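Local atomic coordinates of glycosyl hydrolase family 2, TIM barrel domain protein (Parabacteroides merdae ATCC 43184, PDB entry 6DXU), a protein that probably hydrolyses beta-glucuronides as a gut bacterial beta-glucuronidase of glycoside hydrolase family 2. Residues K450-H453 and D454-H457; N438-K442 and S443-A447. All blocks are in the same frame, centred on the assembly; numbering follows the deposited sequence.

Interaction 1 (K450-H453 and D454-H457); sequences KELH and DMAH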
ATOM      1  N   LYS D 450      18.062  -3.644 -25.761  1.00 20.14           N
ATOM      2  CA  LYS D 450      17.656  -2.831 -26.907  1.00 23.06           C
ATOM      3  C   LYS D 450      16.859  -1.617 -26.456  1.00 21.64           C
ATOM      4  O   LYS D 450      17.006  -0.525 -27.017  1.00 19.39           O
ATOM      5  CB  LYS D 450      16.840  -3.669 -27.899  1.00 19.87           C
ATOM      6  CG  LYS D 450      16.487  -2.929 -29.211  1.00 18.87           C
ATOM      7  CD  LYS D 450      17.756  -2.376 -29.864  1.00 20.65           C
ATOM      8  CE  LYS D 450      17.569  -2.126 -31.374  1.00 23.73           C
ATOM      9  NZ  LYS D 450      16.541  -1.063 -31.659  1.00 22.56           N
ATOM     10  N   GLU D 451      16.029  -1.779 -25.420  1.00 20.50           N
ATOM     11  CA  GLU D 451      15.307  -0.627 -24.895  1.00 19.49           C
ATOM     12  C   GLU D 451      16.282   0.447 -24.419  1.00 21.72           C
ATOM     13  O   GLU D 451      16.098   1.631 -24.707  1.00 21.53           O
ATOM     14  CB  GLU D 451      14.373  -1.046 -23.763  1.00 22.74           C
ATOM     15  CG  GLU D 451      13.556   0.117 -23.225  1.00 29.31           C
ATOM     16  CD  GLU D 451      12.658  -0.262 -22.049  1.00 32.44           C
ATOM     17  OE1 GLU D 451      12.099   0.659 -21.427  1.00 35.35           O
ATOM     18  OE2 GLU D 451      12.490  -1.464 -21.768  1.00 29.33           O
ATOM     19  N   LEU D 452      17.332   0.047 -23.688  1.00 18.02           N
ATOM     20  CA  LEU D 452      18.341   1.006 -23.223  1.00 18.33           C
ATOM     21  C   LEU D 452      19.094   1.655 -24.387  1.00 18.63           C
ATOM     22  O   LEU D 452      19.336   2.865 -24.387  1.00 20.68           O
ATOM     23  CB  LEU D 452      19.339   0.312 -22.286  1.00 17.81           C
ATOM     24  CG  LEU D 452      18.845  -0.237 -20.943  1.00 17.16           C
ATOM     25  CD1 LEU D 452      19.973  -1.006 -20.238  1.00 19.30           C
ATOM     26  CD2 LEU D 452      18.348   0.890 -20.057  1.00 22.04           C
ATOM     27  N   HIS D 453      19.531   0.849 -25.357  1.00 18.83           N
ATOM     28  CA  HIS D 453      20.167   1.399 -26.558  1.00 19.99           C
ATOM     29  C   HIS D 453      19.260   2.419 -27.232  1.00 20.58           C
ATOM     30  O   HIS D 453      19.708   3.502 -27.639  1.00 18.39           O
ATOM     31  CB  HIS D 453      20.509   0.262 -27.530  1.00 21.09           C
ATOM     32  CG  HIS D 453      20.953   0.728 -28.887  1.00 23.09           C
ATOM     33  ND1 HIS D 453      22.265   1.039 -29.174  1.00 22.13           N
ATOM     34  CD2 HIS D 453      20.262   0.920 -30.040  1.00 25.84           C
ATOM     35  CE1 HIS D 453      22.366   1.413 -30.440  1.00 23.45           C
ATOM     36  NE2 HIS D 453      21.164   1.350 -30.990  1.00 23.59           N
ATOM     37  N   ASP D 454      17.979   2.075 -27.385  1.00 18.40           N
ATOM     38  CA  ASP D 454      17.056   2.993 -28.037  1.00 20.60           C
ATOM     39  C   ASP D 454      16.904   4.270 -27.230  1.00 23.95           C
ATOM     40  O   ASP D 454      16.815   5.364 -27.795  1.00 22.04           O
ATOM     41  CB  ASP D 454      15.691   2.324 -28.231  1.00 22.26           C
ATOM     42  CG  ASP D 454      15.723   1.215 -29.269  1.00 23.76           C
ATOM     43  OD1 ASP D 454      16.685   1.174 -30.065  1.00 21.14           O
ATOM     44  OD2 ASP D 454      14.780   0.394 -29.290  1.00 22.20           O
ATOM     45  N   MET D 455      16.868   4.154 -25.901  1.00 21.90           N
ATOM     46  CA  MET D 455      16.745   5.348 -25.068  1.00 22.60           C
ATOM     47  C   MET D 455      17.972   6.244 -25.198  1.00 20.68           C
ATOM     48  O   MET D 455      17.842   7.471 -25.280  1.00 23.46           O
ATOM     49  CB  MET D 455      16.520   4.952 -23.602  1.00 22.55           C
ATOM     50  CG  MET D 455      16.326   6.143 -22.655  1.00 33.91           C
ATOM     51  SD  MET D 455      16.162   5.634 -20.912  1.00 39.21           S
ATOM     52  CE  MET D 455      15.595   3.972 -21.173  1.00 21.16           C
ATOM     53  N   ALA D 456      19.173   5.657 -25.197  1.00 19.37           N
ATOM     54  CA  ALA D 456      20.386   6.464 -25.354  1.00 18.98           C
ATOM     55  C   ALA D 456      20.358   7.258 -26.653  1.00 20.04           C
ATOM     56  O   ALA D 456      20.684   8.452 -26.670  1.00 20.85           O
ATOM     57  CB  ALA D 456      21.629   5.579 -25.307  1.00 18.15           C
ATOM     58  N   HIS D 457      19.972   6.608 -27.753  1.00 21.99           N
ATOM     59  CA  HIS D 457      19.921   7.304 -29.037  1.00 21.27           C
ATOM     60  C   HIS D 457      18.783   8.305 -29.092  1.00 26.38           C
ATOM     61  O   HIS D 457      18.917   9.346 -29.751  1.00 26.83           O
ATOM     62  CB  HIS D 457      19.852   6.284 -30.178  1.00 22.60           C
ATOM     63  CG  HIS D 457      21.197   5.735 -30.546  1.00 30.87           C
ATOM     64  ND1 HIS D 457      22.083   6.425 -31.348  1.00 38.07           N
ATOM     65  CD2 HIS D 457      21.855   4.627 -30.129  1.00 29.25           C
ATOM     66  CE1 HIS D 457      23.207   5.738 -31.453  1.00 31.09           C
ATOM     67  NE2 HIS D 457      23.094   4.644 -30.723  1.00 26.17           N
TER
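K450 and D454 face each other one turn apart on helix 442-459, the helix of a beta-alpha-beta unit of the TIM barrel, and form an i to i+4 salt bridge. K450 NZ lies 2.8 Å from D454 OD1 and meets its syn lone pair. The lysine chain bends at chi2 (54°) and again at chi4 (64°), which brings the ammonium round to D454 OD1. NZ also donates to L262 O of the second subunit and, weakly, to D264 O of that subunit, while D454 OD2 accepts from D264 N of the same subunit, so both halves of the ion pair are tied into the interface. With an alanine at K450, D454 OD1 would probably lose its charged mate, and the carbonyls of L262 and D264 of the second subunit would lose this donor. Along the backbone, D454 N donates to K450 O, M455 N to E451 O, A456 N to L452 O and H457 N to H453 O. Elsewhere on the helix, E451 OE1 is paired with R406 of helix 399-416, and L452 CD2 approaches M455 CE at 4.3 Å. One nitrogen of each histidine is hydrogen-bonded outside the pair, H453 ND1 to T465 OG1 and H457 NE2 to D478 OD2. Their rings meet obliquely, with planes 52° apart and centroids separated by 4.5 Å. H457 CD2 sits over one face of the H453 ring, offset toward its rim, 3.3 Å from H453 CE1.

Interaction 2 (N438-K442 and S443-A447); sequences NTFDK and SAIRA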
ATOM      1  N   ASN D 438      16.942 -17.092  -9.972  1.00 22.28           N
ATOM      2  CA  ASN D 438      16.838 -18.519 -10.257  1.00 27.20           C
ATOM      3  C   ASN D 438      16.519 -18.809 -11.718  1.00 33.70           C
ATOM      4  O   ASN D 438      16.347 -19.978 -12.072  1.00 32.15           O
ATOM      5  CB  ASN D 438      15.779 -19.186  -9.368  1.00 26.82           C
ATOM      6  CG  ASN D 438      14.357 -18.774  -9.721  1.00 31.90           C
ATOM      7  OD1 ASN D 438      14.123 -17.735 -10.337  1.00 31.39           O
ATOM      8  ND2 ASN D 438      13.395 -19.601  -9.322  1.00 41.26           N
ATOM      9  N   THR D 439      16.409 -17.789 -12.565  1.00 26.10           N
ATOM     10  CA  THR D 439      16.307 -17.989 -14.003  1.00 27.31           C
ATOM     11  C   THR D 439      17.272 -17.040 -14.689  1.00 30.54           C
ATOM     12  O   THR D 439      17.680 -16.029 -14.118  1.00 24.98           O
ATOM     13  CB  THR D 439      14.894 -17.730 -14.545  1.00 31.46           C
ATOM     14  OG1 THR D 439      14.520 -16.378 -14.264  1.00 39.27           O
ATOM     15  CG2 THR D 439      13.883 -18.673 -13.908  1.00 29.93           C
ATOM     16  N   PHE D 440      17.630 -17.379 -15.927  1.00 24.37           N
ATOM     17  CA  PHE D 440      18.447 -16.524 -16.779  1.00 23.77           C
ATOM     18  C   PHE D 440      17.851 -16.625 -18.174  1.00 30.50           C
ATOM     19  O   PHE D 440      17.869 -17.703 -18.777  1.00 29.78           O
ATOM     20  CB  PHE D 440      19.912 -16.959 -16.768  1.00 24.29           C
ATOM     21  CG  PHE D 440      20.840 -16.009 -17.480  1.00 27.64           C
ATOM     22  CD1 PHE D 440      21.482 -14.993 -16.787  1.00 22.80           C
ATOM     23  CD2 PHE D 440      21.081 -16.140 -18.841  1.00 26.27           C
ATOM     24  CE1 PHE D 440      22.359 -14.123 -17.445  1.00 25.58           C
ATOM     25  CE2 PHE D 440      21.949 -15.273 -19.505  1.00 29.79           C
ATOM     26  CZ  PHE D 440      22.587 -14.266 -18.802  1.00 28.25           C
ATOM     27  N   ASP D 441      17.311 -15.515 -18.674  1.00 24.73           N
ATOM     28  CA  ASP D 441      16.551 -15.480 -19.926  1.00 26.29           C
ATOM     29  C   ASP D 441      17.276 -14.554 -20.896  1.00 26.51           C
ATOM     30  O   ASP D 441      17.185 -13.328 -20.773  1.00 24.43           O
ATOM     31  CB  ASP D 441      15.119 -15.019 -19.663  1.00 26.17           C
ATOM     32  CG  ASP D 441      14.240 -15.041 -20.905  1.00 32.47           C
ATOM     33  OD1 ASP D 441      14.753 -15.106 -22.041  1.00 33.13           O
ATOM     34  OD2 ASP D 441      13.008 -14.978 -20.730  1.00 40.54           O
ATOM     35  N   LYS D 442      17.985 -15.145 -21.864  1.00 26.15           N
ATOM     36  CA  LYS D 442      18.743 -14.355 -22.830  1.00 25.38           C
ATOM     37  C   LYS D 442      17.843 -13.411 -23.616  1.00 23.73           C
ATOM     38  O   LYS D 442      18.233 -12.277 -23.908  1.00 21.82           O
ATOM     39  CB  LYS D 442      19.494 -15.284 -23.788  1.00 26.61           C
ATOM     40  CG  LYS D 442      20.668 -16.012 -23.155  1.00 32.33           C
ATOM     41  CD  LYS D 442      21.355 -16.932 -24.160  1.00 39.45           C
ATOM     42  CE  LYS D 442      22.433 -17.766 -23.483  1.00 49.65           C
ATOM     43  NZ  LYS D 442      23.270 -18.510 -24.472  1.00 59.16           N
ATOM     44  N   SER D 443      16.635 -13.863 -23.975  1.00 25.14           N
ATOM     45  CA  SER D 443      15.756 -13.029 -24.793  1.00 26.20           C
ATOM     46  C   SER D 443      15.278 -11.802 -24.029  1.00 23.85           C
ATOM     47  O   SER D 443      15.140 -10.720 -24.611  1.00 20.80           O
ATOM     48  CB  SER D 443      14.571 -13.851 -25.305  1.00 25.81           C
ATOM     49  OG  SER D 443      15.026 -14.868 -26.185  1.00 36.04           O
ATOM     50  N   ALA D 444      15.016 -11.953 -22.729  1.00 22.99           N
ATOM     51  CA  ALA D 444      14.618 -10.804 -21.918  1.00 22.63           C
ATOM     52  C   ALA D 444      15.763  -9.812 -21.767  1.00 21.95           C
ATOM     53  O   ALA D 444      15.543  -8.594 -21.753  1.00 20.82           O
ATOM     54  CB  ALA D 444      14.148 -11.274 -20.542  1.00 24.09           C
ATOM     55  N   ILE D 445      16.991 -10.319 -21.634  1.00 19.77           N
ATOM     56  CA  ILE D 445      18.155  -9.446 -21.550  1.00 21.38           C
ATOM     57  C   ILE D 445      18.343  -8.686 -22.858  1.00 20.42           C
ATOM     58  O   ILE D 445      18.601  -7.478 -22.855  1.00 20.69           O
ATOM     59  CB  ILE D 445      19.397 -10.273 -21.159  1.00 21.30           C
ATOM     60  CG1 ILE D 445      19.254 -10.743 -19.706  1.00 22.02           C
ATOM     61  CG2 ILE D 445      20.706  -9.496 -21.408  1.00 19.46           C
ATOM     62  CD1 ILE D 445      20.261 -11.785 -19.276  1.00 22.81           C
ATOM     63  N   ARG D 446      18.199  -9.372 -23.995  1.00 20.95           N
ATOM     64  CA  ARG D 446      18.281  -8.681 -25.286  1.00 19.59           C
ATOM     65  C   ARG D 446      17.230  -7.581 -25.392  1.00 19.39           C
ATOM     66  O   ARG D 446      17.525  -6.468 -25.848  1.00 22.46           O
ATOM     67  CB  ARG D 446      18.102  -9.679 -26.435  1.00 24.10           C
ATOM     68  CG  ARG D 446      19.311 -10.558 -26.679  1.00 21.62           C
ATOM     69  CD  ARG D 446      19.071 -11.556 -27.811  1.00 26.48           C
ATOM     70  NE  ARG D 446      18.577 -10.894 -29.020  1.00 21.35           N
ATOM     71  CZ  ARG D 446      19.320 -10.187 -29.861  1.00 24.08           C
ATOM     72  NH1 ARG D 446      20.621 -10.019 -29.645  1.00 23.83           N
ATOM     73  NH2 ARG D 446      18.753  -9.639 -30.928  1.00 20.34           N
ATOM     74  N   ALA D 447      15.984  -7.889 -24.998  1.00 21.57           N
ATOM     75  CA  ALA D 447      14.896  -6.923 -25.137  1.00 22.13           C
ATOM     76  C   ALA D 447      15.163  -5.680 -24.311  1.00 21.37           C
ATOM     77  O   ALA D 447      14.932  -4.552 -24.772  1.00 18.84           O
ATOM     78  CB  ALA D 447      13.561  -7.560 -24.727  1.00 20.35           C
TER
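F440 packs on I445 and D441 caps S443 and A444, where the loop 438-441 runs into helix 442-459. The apolar part is carried by I445, whose side chain can be followed outward. Its CB lies beside two backbone oxygens, K442 O at 3.6 Å and D441 O slightly farther. CG1 passes D441 O, the same oxygen that accepts the I445 N-H at 3.1 Å. With CG1 anti to the carbonyl carbon and chi2 extended, CD1 is carried back toward the loop and ends over one face of the F440 ring. It stands 3.8 Å from the F440 ring centroid and 27° off the ring normal, a CH-pi contact displaced toward the rim, where I445 CD1 is 3.4 Å from F440 CZ. The two side chains cross at about a right angle, and it is CD1, the methyl end of the isoleucine, that meets the ring. P434 also packs on F440, and F472 on I445.

D441 supplies the polar part. Its CG is anti to the backbone N (chi1 -176°), a setting that turns OD1 toward the start of the helix. There OD1 accepts two weak bonds, from S443 N at 3.0 Å with a bent angle of 123° and from A444 N at 3.2 Å along a straighter line. D441 CG lies 3.8 Å from A444 CB. One turn on, R446 N donates to K442 O, while the R446 guanidinium forms salt bridges with D475 of its own chain and with D233 of the second subunit, which is also hydrogen-bonded to S443 OG. An aspartate N-cap, its carboxylate probably favoured by the helix dipole, thus begins a barrel helix.

In the fold
Both contacts lie on helix 442-459 of the TIM barrel domain, which connects strand 422-429 to strand 464-468, and their centres are about 17 Å apart. Interaction 2 comes first along the chain, where the loop after strand 422-429 turns into the helix; interaction 1 follows in the helix's later turns, with no direct touch between the two. They lie on the same side of the chain's centre, and each reaches the second subunit: S443 and R446 near the start of the helix, K450 and D454 farther on. A single barrel helix therefore contributes successive turns to the subunit interface, while L452, M455 and A456 of the same helix pack on helix 399-416.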